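Local coordinates for protein inositol-1,4,5-trisphosphate 5-phosphatase 1 (Schizosaccharomyces pombe, PDB 1I9Z) that removes the 5-phosphate from soluble and lipid inositol phosphates in a magnesium-dependent reaction, controlling phosphoinositide levels in membrane trafficking and signalling, at residues E83-V88 with Y102-S107; A150-Y155 with R192-F197; D283-R288 with H294-V299. All coordinates share one frame; numbering follows the deposited sequence.

Overall arrangement
The three contacts lie in the catalytic 5-phosphatase domain, a two-sheet sandwich of the DNase I-like class, and follow one another along the chain. Contact 1 ties helix 78-94 to strand 102-110 at one margin of the six-stranded sheet. Contact 2 fixes a loop against strand 147-155 of the five-stranded sheet. Contact 3 spans the sandwich, joining an outermost strand of each sheet, 283-288 and 292-298. Any two centres lie about 20 or 21 Å apart. Contacts 1 and 2 still meet where Leu105, Arg106 and Ser107 pack on Ile151 and Phe153, and Phe197 of contact 2 reaches Arg288 of contact 3. All lie in different parts of the domain that carries the inositol phosphate pocket.

Contact 1. Residues E83-V88 with Y102-S107; sequences EWESCV and YVQLRS
Glu85 reaches out from its helix and places one carboxylate oxygen near Gln104 and the other on Ser107, and these three side chains make up the whole contact. The bond from Ser107 OG to Glu85 OE2 is short, 2.6 Å, and the hydroxyl comes in from above the carboxylate plane, 36° out of it. With chi1 at 74°, Ser107 OG sits between its own backbone N and carbonyl carbon, which turns it to the helix. The other oxygen is held more loosely: Gln104 NE2 gives Glu85 OE1 a weak hydrogen bond of 3.3 Å. Amide and carboxylate stand nearly perpendicular, their planes 87° apart, and the two extended side chains cross at about a right angle. The amide oxygen also comes close: Gln104 OE1 is 3.5 Å from Glu85 CB, and its 3.3 Å approach to Glu85 OE1 brings two acceptors together. Basic residues of the same helix probably ease this. Lys89 NZ, directly at the approach, makes a weak hydrogen bond to Gln104 OE1, and Arg81 NE forms a salt bridge with Glu85 OE2, the oxygen already bound by Ser107. The buried carboxylate would therefore be expected to stay ionised.

Gln104 and Ser107 are three residues apart, and in a regular strand they would point to opposite faces. Here Leu105 and Arg106 both pair with Ile117 in a classic beta bulge, which brings both side chains to the helix side. Strand 102-110 is an outermost strand of the six-stranded sheet, paired with strand 113-120. Helix 78-94 lies over this margin, with Glu85 on Met116 and Val88 on Phe118, while Leu105 packs on Ile127 and Val130 of strand 127-136 in the other sheet.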
loop_
_atom_site.group_PDB
_atom_site.type_symbol
_atom_site.label_atom_id
_atom_site.label_comp_id
_atom_site.label_asym_id
_atom_site.label_seq_id
_atom_site.Cartn_x
_atom_site.Cartn_y
_atom_site.Cartn_z
ATOM N N GLU A 83 -10.711 6.182 -17.374
ATOM C CA GLU A 83 -10.413 7.620 -17.614
ATOM C C GLU A 83 -9.294 8.043 -16.635
ATOM O O GLU A 83 -8.376 8.792 -16.961
ATOM C CB GLU A 83 -11.640 8.465 -17.327
ATOM C CG GLU A 83 -12.745 8.364 -18.399
ATOM C CD GLU A 83 -13.969 9.184 -17.995
ATOM O OE1 GLU A 83 -13.796 10.404 -17.793
ATOM O OE2 GLU A 83 -15.083 8.620 -17.867
ATOM N N TRP A 84 -9.414 7.565 -15.386
ATOM C CA TRP A 84 -8.393 7.858 -14.400
ATOM C C TRP A 84 -7.078 7.211 -14.821
ATOM O O TRP A 84 -6.026 7.838 -14.721
ATOM C CB TRP A 84 -8.831 7.332 -12.995
ATOM C CG TRP A 84 -9.830 8.228 -12.421
ATOM C CD1 TRP A 84 -11.158 7.992 -12.261
ATOM C CD2 TRP A 84 -9.564 9.507 -11.849
ATOM N NE1 TRP A 84 -11.737 9.038 -11.583
ATOM C CE2 TRP A 84 -10.782 9.993 -11.334
ATOM C CE3 TRP A 84 -8.398 10.292 -11.721
ATOM C CZ2 TRP A 84 -10.902 11.253 -10.679
ATOM C CZ3 TRP A 84 -8.501 11.551 -11.047
ATOM C CH2 TRP A 84 -9.761 12.003 -10.545
ATOM N N GLU A 85 -7.125 5.959 -15.278
ATOM C CA GLU A 85 -5.891 5.306 -15.749
ATOM C C GLU A 85 -5.216 6.127 -16.832
ATOM O O GLU A 85 -3.985 6.280 -16.863
ATOM C CB GLU A 85 -6.160 3.893 -16.354
ATOM C CG GLU A 85 -6.702 2.913 -15.282
ATOM C CD GLU A 85 -7.118 1.565 -15.835
ATOM O OE1 GLU A 85 -6.955 1.326 -17.049
ATOM O OE2 GLU A 85 -7.616 0.732 -15.063
ATOM N N SER A 86 -6.027 6.564 -17.793
ATOM C CA SER A 86 -5.459 7.341 -18.884
ATOM C C SER A 86 -4.882 8.643 -18.327
ATOM O O SER A 86 -3.818 9.121 -18.812
ATOM C CB SER A 86 -6.586 7.658 -19.923
ATOM O OG SER A 86 -6.137 8.657 -20.816
ATOM N N CYS A 87 -5.575 9.251 -17.357
ATOM C CA CYS A 87 -5.041 10.508 -16.795
ATOM C C CYS A 87 -3.718 10.315 -16.061
ATOM O O CYS A 87 -2.780 11.105 -16.210
ATOM C CB CYS A 87 -6.036 11.203 -15.856
ATOM S SG CYS A 87 -7.468 11.923 -16.667
ATOM N N VAL A 88 -3.629 9.275 -15.223
ATOM C CA VAL A 88 -2.386 9.045 -14.513
ATOM C C VAL A 88 -1.245 8.716 -15.469
ATOM O O VAL A 88 -0.110 9.256 -15.355
ATOM C CB VAL A 88 -2.585 7.885 -13.477
ATOM C CG1 VAL A 88 -1.263 7.551 -12.814
ATOM C CG2 VAL A 88 -3.635 8.296 -12.461
ATOM N N TYR A 102 6.411 5.229 -18.505
ATOM C CA TYR A 102 5.798 4.318 -17.588
ATOM C C TYR A 102 4.732 3.534 -18.320
ATOM O O TYR A 102 4.126 4.051 -19.261
ATOM C CB TYR A 102 5.121 5.128 -16.482
ATOM C CG TYR A 102 6.101 5.716 -15.497
ATOM C CD1 TYR A 102 6.788 6.892 -15.784
ATOM C CD2 TYR A 102 6.411 5.031 -14.299
ATOM C CE1 TYR A 102 7.785 7.378 -14.906
ATOM C CE2 TYR A 102 7.410 5.497 -13.441
ATOM C CZ TYR A 102 8.091 6.662 -13.748
ATOM O OH TYR A 102 9.145 7.085 -12.956
ATOM N N VAL A 103 4.496 2.311 -17.853
ATOM C CA VAL A 103 3.461 1.493 -18.405
ATOM C C VAL A 103 2.583 1.034 -17.228
ATOM O O VAL A 103 3.065 0.932 -16.081
ATOM C CB VAL A 103 4.006 0.231 -19.086
ATOM C CG1 VAL A 103 4.818 0.627 -20.344
ATOM C CG2 VAL A 103 4.836 -0.560 -18.121
ATOM N N GLN A 104 1.311 0.758 -17.533
ATOM C CA GLN A 104 0.407 0.231 -16.495
ATOM C C GLN A 104 0.602 -1.273 -16.493
ATOM O O GLN A 104 0.391 -1.984 -17.501
ATOM C CB GLN A 104 -1.048 0.578 -16.816
ATOM C CG GLN A 104 -2.100 -0.187 -15.959
ATOM C CD GLN A 104 -3.481 0.273 -16.321
ATOM O OE1 GLN A 104 -3.691 1.477 -16.517
ATOM N NE2 GLN A 104 -4.439 -0.671 -16.449
ATOM N N LEU A 105 1.009 -1.777 -15.358
ATOM C CA LEU A 105 1.210 -3.195 -15.202
ATOM C C LEU A 105 -0.149 -3.880 -15.151
ATOM O O LEU A 105 -0.426 -4.901 -15.857
ATOM C CB LEU A 105 1.969 -3.439 -13.894
ATOM C CG LEU A 105 2.484 -4.811 -13.575
ATOM C CD1 LEU A 105 3.606 -5.148 -14.602
ATOM C CD2 LEU A 105 3.041 -4.835 -12.103
ATOM N N ARG A 106 -1.010 -3.368 -14.276
ATOM C CA ARG A 106 -2.325 -3.979 -14.080
ATOM C C ARG A 106 -3.218 -3.075 -13.220
ATOM O O ARG A 106 -2.688 -2.231 -12.477
ATOM C CB ARG A 106 -2.207 -5.333 -13.316
ATOM C CG ARG A 106 -3.608 -6.063 -13.472
ATOM C CD ARG A 106 -4.356 -7.089 -12.510
ATOM N NE ARG A 106 -3.754 -8.355 -12.676
ATOM C CZ ARG A 106 -4.137 -9.631 -12.517
ATOM N NH1 ARG A 106 -5.315 -10.216 -12.138
ATOM N NH2 ARG A 106 -3.115 -10.418 -12.789
ATOM N N SER A 107 -4.530 -3.248 -13.330
ATOM C CA SER A 107 -5.482 -2.528 -12.505
ATOM C C SER A 107 -6.571 -3.509 -12.127
ATOM O O SER A 107 -6.800 -4.536 -12.783
ATOM C CB SER A 107 -6.114 -1.270 -13.158
ATOM O OG SER A 107 -7.065 -1.652 -14.135
#

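Contact 2. Residues A150-Y155 with R192-F197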
loop_
_atom_site.group_PDB
_atom_site.type_symbol
_atom_site.label_atom_id
_atom_site.label_comp_id
_atom_site.label_asym_id
_atom_site.label_seq_id
_atom_site.Cartn_x
_atom_site.Cartn_y
_atom_site.Cartn_z
ATOM N N ALA A 150 -6.592 -5.953 -4.571
ATOM C CA ALA A 150 -5.191 -6.244 -4.358
ATOM C C ALA A 150 -4.432 -6.774 -5.607
ATOM O O ALA A 150 -5.002 -7.510 -6.452
ATOM C CB ALA A 150 -5.054 -7.281 -3.155
ATOM N N ILE A 151 -3.193 -6.313 -5.749
ATOM C CA ILE A 151 -2.305 -6.795 -6.803
ATOM C C ILE A 151 -0.932 -7.100 -6.148
ATOM O O ILE A 151 -0.417 -6.293 -5.364
ATOM C CB ILE A 151 -2.150 -5.723 -7.897
ATOM C CG1 ILE A 151 -3.534 -5.541 -8.597
ATOM C CG2 ILE A 151 -1.068 -6.194 -8.890
ATOM C CD1 ILE A 151 -3.627 -4.162 -9.439
ATOM N N ARG A 152 -0.357 -8.254 -6.479
ATOM C CA ARG A 152 0.937 -8.656 -5.959
ATOM C C ARG A 152 1.822 -9.039 -7.151
ATOM O O ARG A 152 1.345 -9.242 -8.287
ATOM C CB ARG A 152 0.782 -9.829 -4.977
ATOM C CG ARG A 152 0.262 -11.223 -5.605
ATOM C CD ARG A 152 1.353 -12.027 -6.365
ATOM N NE ARG A 152 2.479 -12.343 -5.473
ATOM C CZ ARG A 152 3.720 -12.676 -5.855
ATOM N NH1 ARG A 152 4.648 -12.888 -4.911
ATOM N NH2 ARG A 152 4.034 -12.835 -7.152
ATOM N N PHE A 153 3.127 -9.076 -6.901
ATOM C CA PHE A 153 4.052 -9.432 -7.960
ATOM C C PHE A 153 5.438 -9.664 -7.337
ATOM O O PHE A 153 5.713 -9.273 -6.172
ATOM C CB PHE A 153 4.111 -8.325 -9.057
ATOM C CG PHE A 153 4.533 -6.949 -8.575
ATOM C CD1 PHE A 153 5.874 -6.605 -8.508
ATOM C CD2 PHE A 153 3.578 -6.001 -8.171
ATOM C CE1 PHE A 153 6.284 -5.337 -8.046
ATOM C CE2 PHE A 153 3.952 -4.726 -7.708
ATOM C CZ PHE A 153 5.299 -4.379 -7.641
ATOM N N ASP A 154 6.312 -10.299 -8.105
ATOM C CA ASP A 154 7.668 -10.475 -7.594
ATOM C C ASP A 154 8.488 -9.489 -8.391
ATOM O O ASP A 154 8.223 -9.283 -9.590
ATOM C CB ASP A 154 8.157 -11.904 -7.847
ATOM C CG ASP A 154 7.415 -12.872 -7.052
ATOM O OD1 ASP A 154 7.395 -12.688 -5.826
ATOM O OD2 ASP A 154 6.816 -13.814 -7.597
ATOM N N TYR A 155 9.432 -8.835 -7.712
ATOM C CA TYR A 155 10.385 -7.926 -8.351
ATOM C C TYR A 155 11.703 -8.704 -8.100
ATOM O O TYR A 155 12.238 -8.778 -6.974
ATOM C CB TYR A 155 10.369 -6.535 -7.740
ATOM C CG TYR A 155 11.189 -5.555 -8.551
ATOM C CD1 TYR A 155 10.576 -4.481 -9.200
ATOM C CD2 TYR A 155 12.581 -5.693 -8.668
ATOM C CE1 TYR A 155 11.296 -3.576 -9.928
ATOM C CE2 TYR A 155 13.339 -4.771 -9.419
ATOM C CZ TYR A 155 12.683 -3.725 -10.044
ATOM O OH TYR A 155 13.360 -2.823 -10.806
ATOM N N ARG A 192 -3.995 -20.112 -6.720
ATOM C CA ARG A 192 -3.584 -21.241 -5.876
ATOM C C ARG A 192 -3.613 -20.937 -4.378
ATOM O O ARG A 192 -2.736 -21.409 -3.627
ATOM C CB ARG A 192 -2.170 -21.684 -6.232
ATOM C CG ARG A 192 -1.932 -21.809 -7.739
ATOM C CD ARG A 192 -0.488 -22.113 -8.078
ATOM N NE ARG A 192 -0.110 -23.469 -7.679
ATOM C CZ ARG A 192 0.967 -23.767 -6.949
ATOM N NH1 ARG A 192 1.775 -22.790 -6.528
ATOM N NH2 ARG A 192 1.245 -25.041 -6.664
ATOM N N GLY A 193 -4.616 -20.167 -3.947
ATOM C CA GLY A 193 -4.737 -19.862 -2.529
ATOM C C GLY A 193 -3.664 -18.993 -1.905
ATOM O O GLY A 193 -3.605 -18.922 -0.700
ATOM N N ARG A 194 -2.808 -18.344 -2.688
ATOM C CA ARG A 194 -1.777 -17.462 -2.108
ATOM C C ARG A 194 -2.443 -16.302 -1.291
ATOM O O ARG A 194 -3.342 -15.643 -1.803
ATOM C CB ARG A 194 -0.950 -16.852 -3.250
ATOM C CG ARG A 194 0.133 -15.926 -2.800
ATOM C CD ARG A 194 0.522 -14.918 -3.932
ATOM N NE ARG A 194 0.978 -15.464 -5.239
ATOM C CZ ARG A 194 2.216 -15.904 -5.523
ATOM N NH1 ARG A 194 3.179 -15.910 -4.585
ATOM N NH2 ARG A 194 2.512 -16.276 -6.788
ATOM N N SER A 195 -1.995 -16.046 -0.070
ATOM C CA SER A 195 -2.581 -14.991 0.755
ATOM C C SER A 195 -1.798 -13.704 0.671
ATOM O O SER A 195 -0.731 -13.639 0.091
ATOM C CB SER A 195 -2.634 -15.398 2.231
ATOM O OG SER A 195 -1.343 -15.196 2.823
ATOM N N ILE A 196 -2.317 -12.652 1.288
ATOM C CA ILE A 196 -1.581 -11.391 1.219
ATOM C C ILE A 196 -0.301 -11.405 2.087
ATOM O O ILE A 196 0.678 -10.658 1.836
ATOM C CB ILE A 196 -2.471 -10.172 1.688
ATOM C CG1 ILE A 196 -2.955 -10.351 3.130
ATOM C CG2 ILE A 196 -3.647 -9.961 0.745
ATOM C CD1 ILE A 196 -3.413 -9.061 3.746
ATOM N N PHE A 197 -0.263 -12.299 3.077
ATOM C CA PHE A 197 0.850 -12.281 4.006
ATOM C C PHE A 197 2.103 -12.950 3.541
ATOM O O PHE A 197 3.201 -12.675 4.065
ATOM C CB PHE A 197 0.401 -12.861 5.358
ATOM C CG PHE A 197 -0.751 -12.100 5.972
ATOM C CD1 PHE A 197 -2.054 -12.597 5.896
ATOM C CD2 PHE A 197 -0.537 -10.852 6.559
ATOM C CE1 PHE A 197 -3.137 -11.878 6.388
ATOM C CE2 PHE A 197 -1.605 -10.104 7.066
ATOM C CZ PHE A 197 -2.912 -10.618 6.979
#
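The loop carrying Arg194 comes in across the strand carrying Arg152, roughly perpendicular to it and without pairing, with Arg152 CA and Ile196 CA 8.1 Å apart. Across this gap two guanidinium groups stack flat, their centres 3.5 Å apart and planes 11° from parallel. Each lies over a face of the other, slightly offset, with Arg152 NH1 3.4 Å from Arg194 NH1. The chains arrive at about a right angle: Arg152 curls back on itself at chi2 and chi3, whereas Arg194 leaves its backbone with CG opposite N (chi1 180°) and bends at chi3.

Acids probably offset the paired positive charges. Arg152 grips Asp154 end-on, NH1 to OD1 at 2.9 Å and NH2 to OD2 at 3.0 Å, the carboxylate being turned so that both nitrogens meet it from above its plane. Arg194 NE has its salt bridge with Glu131 of strand 127-136. His199 takes Arg152 NE and the carbonyl of Asn129 takes NH2, fixing that group's rotation.

Strand 147-155 lies between strands 127-136 and 158-166 in the five-stranded sheet; at the stack it meets the loop leading from helix 174-187 into strand 201-205, and Glu131 and His199 make the link.

Contact 3. Residues D283-R288 with H294-V299; sequences DRILYR and HSYQSV
Tyr296 OH is gripped by the backbone of the facing strand and by an acid. Ile285 N donates to it over 2.9 Å in a fairly straight bond, with an N-H...O angle of 162°, and Glu252 OE2 makes a second hydrogen bond with the same hydroxyl. The phenol thus satisfies a backbone N-H in the protein interior. Its position follows from the first torsion: CG of Tyr296 lies opposite the backbone N (chi1 -178°), which sends the ring across the gap between the strands. At the ring's edge, Arg284 CA comes within 3.3 Å of Tyr296 OH. The side chain of Ile285 slides past the ring in the opposite direction, CB touching Tyr296 CE2 at 3.9 Å, and Phe257 meets the ring edge-to-face.

Arg284 leads away from the tyrosine strand, folded at chi2 and chi3. Its CB still touches Tyr296 OH at 3.7 Å, and the hydroxyl lies at the edge of its guanidinium. NE forms a salt bridge with Glu252 OE2, the oxygen that also binds the tyrosine, and NH1 pairs with Asp235. Glu252 therefore couples arginine and tyrosine, and the charged neighbour probably favours its ionised form.

The strands run nearly antiparallel, at 163°, axes 8.8 Å apart, too far for backbone pairing. They are outermost strands of different sheets, joined by a short link, so the chain crosses from one layer to the other. Ile285 packs between the layers, on Ala311 and Tyr313 of strand 309-320 in the other sheet and on Val203 and Phe205 of its own. This is the layered interior of the DNase I-like sandwich. Strand 283-288 begins within this protein's form of the 5-phosphatase Trp-X-Asp-Arg motif; Asp283 OD2 bonds both Thr260 OG1 and ND1 of His306, the neighbour of pocket residue Asp305.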
loop_
_atom_site.group_PDB
_atom_site.type_symbol
_atom_site.label_atom_id
_atom_site.label_comp_id
_atom_site.label_asym_id
_atom_site.label_seq_id
_atom_site.Cartn_x
_atom_site.Cartn_y
_atom_site.Cartn_z
ATOM N N ASP A 283 -8.209 8.441 5.764
ATOM C CA ASP A 283 -7.287 7.927 4.691
ATOM C C ASP A 283 -5.927 7.583 5.250
ATOM O O ASP A 283 -5.278 8.444 5.808
ATOM C CB ASP A 283 -7.192 9.029 3.624
ATOM C CG ASP A 283 -8.598 9.422 3.176
ATOM O OD1 ASP A 283 -9.200 8.625 2.412
ATOM O OD2 ASP A 283 -9.173 10.450 3.673
ATOM N N ARG A 284 -5.517 6.332 5.082
ATOM C CA ARG A 284 -4.266 5.871 5.752
ATOM C C ARG A 284 -3.463 4.963 4.881
ATOM O O ARG A 284 -4.002 4.305 3.955
ATOM C CB ARG A 284 -4.677 5.116 7.041
ATOM C CG ARG A 284 -5.733 5.884 7.895
ATOM C CD ARG A 284 -5.120 7.054 8.662
ATOM N NE ARG A 284 -4.458 6.699 9.935
ATOM C CZ ARG A 284 -5.099 6.691 11.118
ATOM N NH1 ARG A 284 -4.423 6.370 12.216
ATOM N NH2 ARG A 284 -6.404 6.997 11.222
ATOM N N ILE A 285 -2.162 4.920 5.139
ATOM C CA ILE A 285 -1.279 3.982 4.412
ATOM C C ILE A 285 -0.469 3.283 5.489
ATOM O O ILE A 285 0.172 3.958 6.281
ATOM C CB ILE A 285 -0.369 4.725 3.428
ATOM C CG1 ILE A 285 -1.242 5.394 2.360
ATOM C CG2 ILE A 285 0.627 3.794 2.709
ATOM C CD1 ILE A 285 -0.386 6.523 1.558
ATOM N N LEU A 286 -0.541 1.952 5.517
ATOM C CA LEU A 286 0.156 1.105 6.505
ATOM C C LEU A 286 1.056 0.105 5.762
ATOM O O LEU A 286 0.715 -0.284 4.625
ATOM C CB LEU A 286 -0.857 0.272 7.312
ATOM C CG LEU A 286 -1.983 1.110 7.940
ATOM C CD1 LEU A 286 -2.935 0.087 8.614
ATOM C CD2 LEU A 286 -1.450 2.167 8.949
ATOM N N TYR A 287 2.184 -0.330 6.371
ATOM C CA TYR A 287 3.042 -1.260 5.642
ATOM C C TYR A 287 3.522 -2.343 6.581
ATOM O O TYR A 287 3.583 -2.157 7.832
ATOM C CB TYR A 287 4.255 -0.544 5.003
ATOM C CG TYR A 287 5.261 0.010 6.031
ATOM C CD1 TYR A 287 6.361 -0.754 6.444
ATOM C CD2 TYR A 287 5.093 1.264 6.579
ATOM C CE1 TYR A 287 7.273 -0.257 7.404
ATOM C CE2 TYR A 287 5.984 1.777 7.538
ATOM C CZ TYR A 287 7.076 0.983 7.937
ATOM O OH TYR A 287 7.937 1.466 8.899
ATOM N N ARG A 288 3.841 -3.470 5.984
ATOM C CA ARG A 288 4.280 -4.588 6.779
ATOM C C ARG A 288 5.498 -5.148 6.066
ATOM O O ARG A 288 5.503 -5.283 4.828
ATOM C CB ARG A 288 3.174 -5.615 6.897
ATOM C CG ARG A 288 3.609 -6.730 7.803
ATOM C CD ARG A 288 2.966 -8.049 7.548
ATOM N NE ARG A 288 1.892 -8.322 8.476
ATOM C CZ ARG A 288 1.587 -9.524 8.985
ATOM N NH1 ARG A 288 2.292 -10.619 8.676
ATOM N NH2 ARG A 288 0.532 -9.632 9.778
ATOM N N HIS A 294 9.689 6.868 3.920
ATOM C CA HIS A 294 10.210 8.189 3.872
ATOM C C HIS A 294 9.157 9.225 4.190
ATOM O O HIS A 294 9.096 9.714 5.326
ATOM C CB HIS A 294 10.899 8.437 2.526
ATOM C CG HIS A 294 12.247 7.782 2.447
ATOM N ND1 HIS A 294 12.431 6.483 2.017
ATOM C CD2 HIS A 294 13.472 8.220 2.831
ATOM C CE1 HIS A 294 13.705 6.149 2.138
ATOM N NE2 HIS A 294 14.359 7.185 2.631
ATOM N N SER A 295 8.295 9.530 3.240
ATOM C CA SER A 295 7.272 10.567 3.430
ATOM C C SER A 295 5.880 9.992 3.654
ATOM O O SER A 295 5.583 8.849 3.257
ATOM C CB SER A 295 7.209 11.485 2.197
ATOM O OG SER A 295 8.459 12.080 1.974
ATOM N N TYR A 296 5.030 10.784 4.298
ATOM C CA TYR A 296 3.623 10.377 4.506
ATOM C C TYR A 296 2.894 11.682 4.643
ATOM O O TYR A 296 2.960 12.337 5.712
ATOM C CB TYR A 296 3.484 9.553 5.805
ATOM C CG TYR A 296 2.093 9.022 6.149
ATOM C CD1 TYR A 296 1.741 8.775 7.458
ATOM C CD2 TYR A 296 1.166 8.647 5.132
ATOM C CE1 TYR A 296 0.536 8.122 7.785
ATOM C CE2 TYR A 296 -0.057 8.038 5.453
ATOM C CZ TYR A 296 -0.363 7.751 6.780
ATOM O OH TYR A 296 -1.522 7.022 7.092
ATOM N N GLN A 297 2.136 12.069 3.627
ATOM C CA GLN A 297 1.483 13.389 3.690
ATOM C C GLN A 297 0.142 13.426 2.964
ATOM O O GLN A 297 -0.129 12.559 2.104
ATOM C CB GLN A 297 2.348 14.418 2.922
ATOM C CG GLN A 297 3.566 15.007 3.663
ATOM C CD GLN A 297 3.205 15.540 5.058
ATOM O OE1 GLN A 297 2.158 16.220 5.275
ATOM N NE2 GLN A 297 4.054 15.212 6.027
ATOM N N SER A 298 -0.637 14.468 3.269
ATOM C CA SER A 298 -1.864 14.776 2.543
ATOM C C SER A 298 -1.450 15.932 1.592
ATOM O O SER A 298 -0.424 16.588 1.782
ATOM C CB SER A 298 -3.018 15.177 3.447
ATOM O OG SER A 298 -2.829 16.436 4.058
ATOM N N VAL A 299 -2.235 16.122 0.534
ATOM C CA VAL A 299 -1.916 17.137 -0.465
ATOM C C VAL A 299 -3.130 17.986 -0.695
ATOM O O VAL A 299 -4.239 17.520 -0.688
ATOM C CB VAL A 299 -1.500 16.414 -1.799
ATOM C CG1 VAL A 299 -1.494 17.397 -2.971
ATOM C CG2 VAL A 299 -0.112 15.745 -1.570
#